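Local coordinates for F5/8 type C domain protein (PDB 7JRM) that probably binds carbohydrate through its CBM51 module as part of ZmpB, a multidomain O-glycopeptidase that recognises and cleaves mucins, at residues Lys236-Glu239 with Glu240-Leu244; Leu306-Ser309 with Ile310-Gln313; Ile320-Gly323 with Asp324-Leu328. One frame throughout, in Å; residues are numbered along the deposited sequence.

Contact 1 (Lys236-Glu239 with Glu240-Leu244)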
loop_
_atom_site.group_PDB
_atom_site.type_symbol
_atom_site.label_atom_id
_atom_site.label_comp_id
_atom_site.label_asym_id
_atom_site.label_seq_id
_atom_site.Cartn_x
_atom_site.Cartn_y
_atom_site.Cartn_z
ATOM N N LYS A 236 -4.285 6.048 11.278
ATOM C CA LYS A 236 -5.543 6.666 11.683
ATOM C C LYS A 236 -6.083 7.590 10.598
ATOM O O LYS A 236 -7.287 7.592 10.320
ATOM C CB LYS A 236 -5.345 7.430 12.992
ATOM C CG LYS A 236 -6.628 7.943 13.623
ATOM C CD LYS A 236 -6.339 8.647 14.940
ATOM C CE LYS A 236 -7.506 9.515 15.373
ATOM N NZ LYS A 236 -7.664 10.711 14.501
ATOM N N ALA A 237 -5.207 8.380 9.972
ATOM C CA ALA A 237 -5.653 9.299 8.930
ATOM C C ALA A 237 -6.085 8.561 7.670
ATOM O O ALA A 237 -7.017 9.000 6.986
ATOM C CB ALA A 237 -4.546 10.301 8.606
ATOM N N ILE A 238 -5.428 7.444 7.347
ATOM C CA ILE A 238 -5.784 6.692 6.146
ATOM C C ILE A 238 -7.153 6.043 6.312
ATOM O O ILE A 238 -8.001 6.105 5.414
ATOM C CB ILE A 238 -4.700 5.647 5.826
ATOM C CG1 ILE A 238 -3.456 6.323 5.249
ATOM C CG2 ILE A 238 -5.232 4.600 4.856
ATOM C CD1 ILE A 238 -2.281 5.388 5.081
ATOM N N GLU A 239 -7.390 5.411 7.465
ATOM C CA GLU A 239 -8.663 4.733 7.692
ATOM C C GLU A 239 -9.827 5.715 7.654
ATOM O O GLU A 239 -10.896 5.402 7.116
ATOM C CB GLU A 239 -8.631 3.989 9.027
ATOM C CG GLU A 239 -7.691 2.796 9.054
ATOM C CD GLU A 239 -7.798 1.934 7.811
ATOM O OE1 GLU A 239 -8.923 1.508 7.473
ATOM O OE2 GLU A 239 -6.756 1.683 7.170
ATOM N N GLU A 240 -9.641 6.908 8.220
ATOM C CA GLU A 240 -10.693 7.916 8.167
ATOM C C GLU A 240 -10.849 8.486 6.763
ATOM O O GLU A 240 -11.956 8.876 6.375
ATOM C CB GLU A 240 -10.404 9.030 9.172
ATOM C CG GLU A 240 -10.512 8.589 10.624
ATOM C CD GLU A 240 -10.019 9.643 11.597
ATOM O OE1 GLU A 240 -9.848 9.317 12.790
ATOM O OE2 GLU A 240 -9.804 10.796 11.169
ATOM N N ALA A 241 -9.762 8.539 5.990
ATOM C CA ALA A 241 -9.858 9.015 4.614
ATOM C C ALA A 241 -10.552 7.994 3.724
ATOM O O ALA A 241 -11.350 8.361 2.853
ATOM C CB ALA A 241 -8.467 9.345 4.073
ATOM N N LYS A 242 -10.265 6.707 3.927
ATOM C CA LYS A 242 -10.903 5.657 3.143
ATOM C C LYS A 242 -12.396 5.536 3.424
ATOM O O LYS A 242 -13.100 4.875 2.652
ATOM C CB LYS A 242 -10.212 4.317 3.406
ATOM C CG LYS A 242 -8.861 4.179 2.716
ATOM C CD LYS A 242 -8.310 2.764 2.824
ATOM C CE LYS A 242 -8.421 2.224 4.240
ATOM N NZ LYS A 242 -7.706 0.926 4.389
ATOM N N LYS A 243 -12.889 6.151 4.498
ATOM C CA LYS A 243 -14.312 6.129 4.815
ATOM C C LYS A 243 -15.121 7.124 3.995
ATOM O O LYS A 243 -16.355 7.060 4.019
ATOM C CB LYS A 243 -14.522 6.413 6.304
ATOM C CG LYS A 243 -14.926 5.200 7.125
ATOM C CD LYS A 243 -14.686 5.434 8.608
ATOM C CE LYS A 243 -15.153 6.817 9.036
ATOM N NZ LYS A 243 -14.692 7.159 10.410
ATOM N N LEU A 244 -14.466 8.031 3.279
ATOM C CA LEU A 244 -15.156 9.064 2.522
ATOM C C LEU A 244 -15.576 8.548 1.151
ATOM O O LEU A 244 -14.938 7.666 0.572
ATOM C CB LEU A 244 -14.267 10.298 2.362
ATOM C CG LEU A 244 -13.902 11.029 3.654
ATOM C CD1 LEU A 244 -13.080 12.271 3.357
ATOM C CD2 LEU A 244 -15.154 11.385 4.441
#
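Two salt bridges lie along the outer side of the later turns of helix 232-242, the shortest of a bundle of three helices: Lys236 reaches forward to Glu240, and Glu239 pairs with Lys242. Lys236 starts with CG anti to its backbone N (chi1 -171°), runs on extended, and bends at its last torsion to place NZ 3.1 Å from OE1 of Glu240. The ammonium comes to the syn side of that oxygen, somewhat above the carboxylate plane. Glu240 CG passes close to the carbonyl O of Lys236, an atom already taken by the Glu240 N-H, and the chain runs on extended. The second pair, only three residues apart, lies alongside and points the same way. Glu239 bends at chi2 (-44°) and Lys242 at chi3, bringing NZ of Lys242 to 3.0 Å from Glu239 OE2, again on the syn side, with a weak second bond of 3.4 Å to Glu239 OE1. The aliphatic part of Lys242 rests on Ile238, CE to CG2 4.0 Å, while the Lys242 backbone N-H binds Ile238 O at 2.8 Å. Behind these charges, Ala237 and Ile238 pack on Leu283 of helix 273-288, and Ala241 meets Ile261 of helix 251-270. Charged pairs spaced i to i+4 and i to i+3 on one side, with small and branched apolar residues on the other, mark an amphipathic helix of a three-helix bundle.

Contact 2 (Leu306-Ser309 with Ile310-Gln313); sequences LLKS and IQNQ
Leu307 and Gln311 lie one turn apart on helix 304-314, and Leu307 lies over one face of the Gln311 amide, its CD1 3.6 Å from NE2. The glutamine chain, extended beyond CG, runs past Leu307 O and carries NE2 on to a hydrogen bond with the carbonyl of Gly318, which fixes the amide. Leu306 and Ile310 cross obliquely on a more buried side, meeting through their CD1 methyls at 4.1 Å; Leu306 rests on Leu333 and Ile310 on Leu331. On the exposed side, a bend at chi2 (57°) folds the Lys308 chain toward Asn312, laying CG, CD and CE obliquely against the nitrogen end of the Asn312 amide, CE to ND2 3.4 Å. A water bridges Ser309 and Asn312, 3.2 Å from Ser309 OG and weakly accepting from Asn312 ND2 at 3.3 Å. Ser309 OG is itself hydrogen-bonded to Tyr305 O one turn back in the helix, and to Ser334 N, which ties the helix to the chain just after strand 330-332. Ordinary i to i+4 backbone bonds join the two turns. A helix laid against the first parallel strand in this way is consistent with the helical N-terminal cap of an internalin-like leucine-rich repeat.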
loop_
_atom_site.group_PDB
_atom_site.type_symbol
_atom_site.label_atom_id
_atom_site.label_comp_id
_atom_site.label_asym_id
_atom_site.label_seq_id
_atom_site.Cartn_x
_atom_site.Cartn_y
_atom_site.Cartn_z
ATOM N N LEU A 306 -28.109 20.080 -28.246
ATOM C CA LEU A 306 -27.593 19.204 -27.200
ATOM C C LEU A 306 -28.442 19.306 -25.939
ATOM O O LEU A 306 -28.697 18.297 -25.271
ATOM C CB LEU A 306 -26.135 19.549 -26.899
ATOM C CG LEU A 306 -25.461 18.774 -25.765
ATOM C CD1 LEU A 306 -25.492 17.280 -26.042
ATOM C CD2 LEU A 306 -24.033 19.256 -25.557
ATOM N N LEU A 307 -28.889 20.518 -25.602
ATOM C CA LEU A 307 -29.783 20.693 -24.463
ATOM C C LEU A 307 -31.096 19.951 -24.677
ATOM O O LEU A 307 -31.612 19.306 -23.757
ATOM C CB LEU A 307 -30.039 22.182 -24.223
ATOM C CG LEU A 307 -31.206 22.547 -23.304
ATOM C CD1 LEU A 307 -30.882 22.197 -21.863
ATOM C CD2 LEU A 307 -31.552 24.023 -23.438
ATOM N N LYS A 308 -31.648 20.026 -25.890
ATOM C CA LYS A 308 -32.876 19.297 -26.192
ATOM C C LYS A 308 -32.634 17.793 -26.204
ATOM O O LYS A 308 -33.504 17.015 -25.794
ATOM C CB LYS A 308 -33.442 19.765 -27.533
ATOM C CG LYS A 308 -34.727 19.065 -27.950
ATOM C CD LYS A 308 -35.811 19.226 -26.898
ATOM C CE LYS A 308 -37.131 18.642 -27.375
ATOM N NZ LYS A 308 -37.691 19.408 -28.522
ATOM N N SER A 309 -31.457 17.364 -26.666
ATOM C CA SER A 309 -31.146 15.939 -26.690
ATOM C C SER A 309 -31.045 15.371 -25.280
ATOM O O SER A 309 -31.517 14.257 -25.018
ATOM C CB SER A 309 -29.847 15.700 -27.461
ATOM O OG SER A 309 -30.065 15.746 -28.860
ATOM N N ILE A 310 -30.435 16.119 -24.359
ATOM C CA ILE A 310 -30.330 15.657 -22.979
ATOM C C ILE A 310 -31.695 15.686 -22.303
ATOM O O ILE A 310 -32.031 14.793 -21.513
ATOM C CB ILE A 310 -29.293 16.503 -22.216
ATOM C CG1 ILE A 310 -27.893 16.266 -22.784
ATOM C CG2 ILE A 310 -29.324 16.187 -20.727
ATOM C CD1 ILE A 310 -26.839 17.193 -22.221
ATOM N N GLN A 311 -32.508 16.701 -22.608
ATOM C CA GLN A 311 -33.844 16.780 -22.027
ATOM C C GLN A 311 -34.717 15.620 -22.489
ATOM O O GLN A 311 -35.539 15.107 -21.721
ATOM C CB GLN A 311 -34.493 18.117 -22.387
ATOM C CG GLN A 311 -34.049 19.278 -21.512
ATOM C CD GLN A 311 -34.475 20.623 -22.069
ATOM O OE1 GLN A 311 -34.903 20.725 -23.218
ATOM N NE2 GLN A 311 -34.357 21.665 -21.253
ATOM N N ASN A 312 -34.551 15.191 -23.743
ATOM C CA ASN A 312 -35.321 14.056 -24.242
ATOM C C ASN A 312 -34.910 12.763 -23.552
ATOM O O ASN A 312 -35.751 11.895 -23.291
ATOM C CB ASN A 312 -35.150 13.930 -25.756
ATOM C CG ASN A 312 -36.207 14.693 -26.528
ATOM O OD1 ASN A 312 -37.406 14.491 -26.329
ATOM N ND2 ASN A 312 -35.769 15.574 -27.420
ATOM N N GLN A 313 -33.619 12.616 -23.246
ATOM C CA GLN A 313 -33.142 11.393 -22.611
ATOM C C GLN A 313 -33.534 11.326 -21.140
ATOM O O GLN A 313 -33.794 10.237 -20.618
ATOM C CB GLN A 313 -31.624 11.286 -22.758
ATOM C CG GLN A 313 -31.051 9.932 -22.370
ATOM C CD GLN A 313 -30.875 9.011 -23.560
ATOM O OE1 GLN A 313 -30.544 9.455 -24.660
ATOM N NE2 GLN A 313 -31.092 7.719 -23.346
HETATM O O HOH W 1 -33.215 15.468 -29.459
#

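Contact 3 (Ile320-Gly323 with Asp324-Leu328)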
loop_
_atom_site.group_PDB
_atom_site.type_symbol
_atom_site.label_atom_id
_atom_site.label_comp_id
_atom_site.label_asym_id
_atom_site.label_seq_id
_atom_site.Cartn_x
_atom_site.Cartn_y
_atom_site.Cartn_z
ATOM N N ILE A 320 -30.284 21.906 -17.133
ATOM C CA ILE A 320 -29.693 20.594 -16.891
ATOM C C ILE A 320 -28.607 20.763 -15.839
ATOM O O ILE A 320 -27.693 21.580 -16.002
ATOM C CB ILE A 320 -29.127 19.984 -18.183
ATOM C CG1 ILE A 320 -30.255 19.681 -19.171
ATOM C CG2 ILE A 320 -28.335 18.721 -17.874
ATOM C CD1 ILE A 320 -31.256 18.664 -18.666
ATOM N N THR A 321 -28.707 19.998 -14.758
ATOM C CA THR A 321 -27.810 20.118 -13.620
ATOM C C THR A 321 -26.657 19.124 -13.728
ATOM O O THR A 321 -26.659 18.215 -14.561
ATOM C CB THR A 321 -28.580 19.900 -12.312
ATOM O OG1 THR A 321 -28.841 18.503 -12.137
ATOM C CG2 THR A 321 -29.902 20.657 -12.340
ATOM N N LEU A 322 -25.653 19.319 -12.868
ATOM C CA LEU A 322 -24.564 18.350 -12.779
ATOM C C LEU A 322 -25.080 16.998 -12.309
ATOM O O LEU A 322 -24.632 15.952 -12.791
ATOM C CB LEU A 322 -23.474 18.865 -11.838
ATOM C CG LEU A 322 -22.189 18.042 -11.732
ATOM C CD1 LEU A 322 -21.401 18.118 -13.028
ATOM C CD2 LEU A 322 -21.347 18.517 -10.559
ATOM N N GLY A 323 -26.024 17.002 -11.362
ATOM C CA GLY A 323 -26.674 15.761 -10.978
ATOM C C GLY A 323 -27.380 15.099 -12.144
ATOM O O GLY A 323 -27.376 13.873 -12.272
ATOM N N ASP A 324 -27.996 15.906 -13.013
ATOM C CA ASP A 324 -28.536 15.372 -14.259
ATOM C C ASP A 324 -27.426 14.792 -15.126
ATOM O O ASP A 324 -27.566 13.694 -15.675
ATOM C CB ASP A 324 -29.288 16.463 -15.023
ATOM C CG ASP A 324 -30.641 16.772 -14.419
ATOM O OD1 ASP A 324 -31.315 15.832 -13.949
ATOM O OD2 ASP A 324 -31.034 17.957 -14.421
ATOM N N MET A 325 -26.306 15.513 -15.247
ATOM C CA MET A 325 -25.206 15.046 -16.085
ATOM C C MET A 325 -24.596 13.762 -15.538
ATOM O O MET A 325 -24.236 12.862 -16.305
ATOM C CB MET A 325 -24.141 16.136 -16.209
ATOM C CG MET A 325 -24.617 17.390 -16.922
ATOM S SD MET A 325 -25.068 17.087 -18.642
ATOM C CE MET A 325 -23.546 16.402 -19.282
ATOM N N TYR A 326 -24.476 13.655 -14.211
ATOM C CA TYR A 326 -23.920 12.451 -13.603
ATOM C C TYR A 326 -24.792 11.225 -13.839
ATOM O O TYR A 326 -24.306 10.098 -13.698
ATOM C CB TYR A 326 -23.728 12.657 -12.099
ATOM C CG TYR A 326 -22.479 13.426 -11.725
ATOM C CD1 TYR A 326 -21.657 13.976 -12.701
ATOM C CD2 TYR A 326 -22.121 13.599 -10.393
ATOM C CE1 TYR A 326 -20.516 14.679 -12.360
ATOM C CE2 TYR A 326 -20.981 14.300 -10.043
ATOM C CZ TYR A 326 -20.182 14.838 -11.032
ATOM O OH TYR A 326 -19.046 15.538 -10.692
ATOM N N SER A 327 -26.060 11.417 -14.196
ATOM C CA SER A 327 -26.995 10.313 -14.356
ATOM C C SER A 327 -27.018 9.733 -15.767
ATOM O O SER A 327 -27.663 8.700 -15.978
ATOM C CB SER A 327 -28.406 10.762 -13.965
ATOM O OG SER A 327 -29.131 11.208 -15.095
ATOM N N LEU A 328 -26.341 10.358 -16.730
ATOM C CA LEU A 328 -26.296 9.818 -18.085
ATOM C C LEU A 328 -25.372 8.610 -18.144
ATOM O O LEU A 328 -24.164 8.725 -17.910
ATOM C CB LEU A 328 -25.834 10.870 -19.092
ATOM C CG LEU A 328 -26.761 11.997 -19.564
ATOM C CD1 LEU A 328 -28.168 11.481 -19.847
ATOM C CD2 LEU A 328 -26.786 13.180 -18.611
#
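Asp324 OD2 is gripped by the N-H of Thr321, 3.1 Å away in a nearly straight bond (173°), and by a salt bridge to Lys316 NZ. The Thr321 N-H arrives on the anti side of that oxygen, 18° out of the carboxylate plane. In return, Thr321 OG1 accepts from Asp324 N at 2.9 Å, and the same hydroxyl is hydrogen-bonded to Leu295 O. The threonine torsion (chi1 76°) sets OG1 between backbone N and carbonyl carbon, turned in over the first turn of the helix. This reciprocal pair is a capping box, with Thr321 as N-cap of the short helix 322-326. The helix follows helix 304-314 and leads into strand 330-332, the first of the parallel strands, as in the helical caps that precede leucine-rich repeats; backbone bonds pair Ile320 with Ile299, Leu322 with Ala297 and Gly323 with Leu295, joining its start to the chain ahead of helix 304-314. On the inner side, Ile320 and Met325 meet at about a right angle, CG2 to SD 3.7 Å. Leu322 and Tyr326, one turn apart, meet in a CH-pi contact: Leu322 lies over one face of the ring, its CG 4.0 Å from the centroid and displaced toward the rim, while its CD1 lies 3.6 Å from Tyr326 CE1. The Tyr326 N-H also binds Leu322 O at 2.7 Å, and Lys346 adds a cation-pi contact to the ring. Further along, the Asp324 carbonyl O takes both N and OG of Ser327, the hydroxyl at 3.0 Å.

Contacts 2 and 3 belong to one unit: helices 304-314 and 322-326 follow each other in the chain, the contact centres lie about 11 Å apart, and Ile320 packs its CG1 on Leu307 CD1 (3.7 Å) and its CD1 on Ile310 CG2 (3.8 Å). Contact 1 stands apart in the helical bundle, its centre about 39 Å from that of contact 2 and about 28 Å from that of contact 3. Each mixes buried and exposed residues, but the chemistry differs. Contact 1 carries ion pairs on a solvent-facing flank; contact 2 has mid-helix apolar and amide packing, with polar ends tied to neighbouring loops and a strand; contact 3 is a helix start, ruled by capping bonds.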